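Local coordinates for probable acetyltransferases (Chromobacterium violaceum, PDB 3PZJ), which probably transfers an acetyl group, as a GNAT-family enzyme, perhaps to the N-terminal serine or alanine of proteins, at residues A[158-163]-A[196-201]. Residues are numbered along the deposited sequence; the frame is centred on the assembly and turned at random.
Sequences WRCDSR and HVFSML
W158 and F198 face each other as a hydrogen-bonded antiparallel pair where strand 155-161 of the GNAT fold meets strand 191-201. Two bonds join them: W158 N to F198 O at 2.9 Å and F198 N to W158 O. C160 and H196 repeat the pattern. Between them, at the non-hydrogen-bonded pair R159-V197, R159 CA approaches H196 O at 3.2 Å in a CA-H...O contact.

The tight side is the face carrying W158, C160, H196 and F198, where helix 165-174 packs on W158, C160 and F198. With F198 CG anti to its carbonyl carbon (chi1 -59°), the ring lies across the W158 side chain, CD2 to W158 CD1 4.1 Å and ring planes at 85°; W158 O sits in plane at its edge. C160 SG also comes to that edge, 4.1 Å from F198 CE2, and meets the H196 ring edge-on as well. The F178 ring meets those of H196 and F198 edge-to-face, while S167 OG takes the W158 NE1 bond.

On the other face the two strands touch more sparingly. Side by side there, partly exposed R159 and buried V197 touch through V197 CG2 over the centre of the guanidinium, 4.0 Å above its plane; E157 forms a salt bridge with R159 NE, and L182 of the second subunit packs on V197.

Past the strand end, R163 N donates to D161 OD1 in an Asx turn. S162 CB then rests over one face of the H196 imidazole, a CH-pi contact 3.7 Å from the centroid. T181 OG1 bonds H196 ND1, and at this partly exposed end the O of a water, in the ring plane, lies 2.7 Å from H196 NE2.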
# COMPACT_ATOMS: atom_id res chain seq x y z
N TRP A 158 8.37 -7.71 -0.87
CA TRP A 158 8.84 -8.12 0.42
C TRP A 158 9.15 -6.83 1.14
O TRP A 158 9.84 -6.00 0.63
CB TRP A 158 10.07 -9.01 0.31
CG TRP A 158 10.66 -9.52 1.60
CD1 TRP A 158 11.27 -8.81 2.56
CD2 TRP A 158 10.73 -10.88 2.01
NE1 TRP A 158 11.71 -9.62 3.56
CE2 TRP A 158 11.39 -10.90 3.24
CE3 TRP A 158 10.31 -12.08 1.46
CZ2 TRP A 158 11.63 -12.07 3.92
CZ3 TRP A 158 10.55 -13.22 2.15
CH2 TRP A 158 11.20 -13.22 3.35
N ARG A 159 8.59 -6.68 2.33
CA ARG A 159 8.80 -5.47 3.15
C ARG A 159 9.33 -5.83 4.57
O ARG A 159 8.98 -6.87 5.14
CB ARG A 159 7.52 -4.70 3.37
CG ARG A 159 6.97 -4.08 2.17
CD ARG A 159 5.72 -3.21 2.43
NE ARG A 159 5.30 -2.64 1.15
CZ ARG A 159 4.78 -1.43 1.00
NH1 ARG A 159 4.39 -1.04 -0.20
NH2 ARG A 159 4.59 -0.69 2.05
N CYS A 160 10.16 -4.97 5.12
CA CYS A 160 10.65 -5.17 6.51
C CYS A 160 11.05 -3.90 7.20
O CYS A 160 11.24 -2.86 6.62
CB CYS A 160 11.80 -6.19 6.56
SG CYS A 160 13.30 -5.65 5.82
N ASP A 161 11.08 -3.97 8.52
CA ASP A 161 11.60 -2.87 9.32
C ASP A 161 13.03 -2.71 8.95
O ASP A 161 13.76 -3.68 8.79
CB ASP A 161 11.38 -3.16 10.82
CG ASP A 161 11.76 -1.99 11.73
OD1 ASP A 161 12.93 -1.51 11.65
OD2 ASP A 161 10.89 -1.63 12.57
N SER A 162 13.46 -1.49 8.77
CA SER A 162 14.84 -1.26 8.33
C SER A 162 15.85 -1.77 9.36
O SER A 162 17.02 -2.07 9.02
CB SER A 162 15.08 0.24 8.07
OG SER A 162 15.07 0.93 9.32
N ARG A 163 15.41 -1.96 10.60
CA ARG A 163 16.31 -2.52 11.65
C ARG A 163 16.38 -4.03 11.61
O ARG A 163 17.19 -4.62 12.35
CB ARG A 163 15.88 -2.07 13.05
CG ARG A 163 16.06 -0.59 13.22
CD ARG A 163 15.83 -0.16 14.63
NE ARG A 163 14.53 -0.51 15.17
CZ ARG A 163 14.32 -1.50 16.06
NH1 ARG A 163 15.33 -2.28 16.47
NH2 ARG A 163 13.10 -1.72 16.53
N HIS A 196 11.79 -0.92 4.55
CA HIS A 196 12.43 -1.23 3.29
C HIS A 196 11.44 -1.97 2.38
O HIS A 196 10.76 -2.94 2.86
CB HIS A 196 13.63 -2.19 3.49
CG HIS A 196 14.83 -1.60 4.20
ND1 HIS A 196 15.21 -0.28 4.12
CD2 HIS A 196 15.79 -2.23 4.94
CE1 HIS A 196 16.34 -0.11 4.80
NE2 HIS A 196 16.70 -1.27 5.32
N VAL A 197 11.39 -1.58 1.10
CA VAL A 197 10.57 -2.25 0.10
C VAL A 197 11.44 -2.90 -0.94
O VAL A 197 12.35 -2.25 -1.52
CB VAL A 197 9.56 -1.29 -0.58
CG1 VAL A 197 8.69 -2.06 -1.63
CG2 VAL A 197 8.68 -0.59 0.46
N PHE A 198 11.21 -4.19 -1.14
CA PHE A 198 11.85 -4.99 -2.11
C PHE A 198 10.79 -5.58 -3.06
O PHE A 198 9.67 -5.75 -2.64
CB PHE A 198 12.56 -6.18 -1.49
CG PHE A 198 13.60 -5.83 -0.47
CD1 PHE A 198 14.95 -5.80 -0.82
CD2 PHE A 198 13.26 -5.63 0.86
CE1 PHE A 198 15.93 -5.52 0.15
CE2 PHE A 198 14.23 -5.35 1.80
CZ PHE A 198 15.55 -5.25 1.43
N SER A 199 11.15 -5.98 -4.27
CA SER A 199 10.21 -6.58 -5.18
C SER A 199 10.83 -7.53 -6.15
O SER A 199 12.02 -7.45 -6.46
CB SER A 199 9.42 -5.52 -5.96
OG SER A 199 10.22 -4.97 -6.99
N MSE A 200 9.98 -8.43 -6.65
CA MSE A 200 10.33 -9.38 -7.70
C MSE A 200 9.23 -9.33 -8.77
O MSE A 200 8.07 -9.61 -8.50
CB MSE A 200 10.46 -10.79 -7.14
CG MSE A 200 9.94 -11.88 -8.06
SE MSE A 200 11.17 -13.39 -8.21
CE MSE A 200 12.78 -12.42 -8.72
N LEU A 201 9.63 -8.98 -9.99
CA LEU A 201 8.73 -8.77 -11.07
C LEU A 201 8.56 -10.07 -11.82
O LEU A 201 9.42 -10.97 -11.76
CB LEU A 201 9.31 -7.75 -12.01
CG LEU A 201 9.63 -6.35 -11.50
CD1 LEU A 201 9.88 -5.41 -12.65
CD2 LEU A 201 8.43 -5.82 -10.65
O HOH W 1 19.13 -1.16 6.44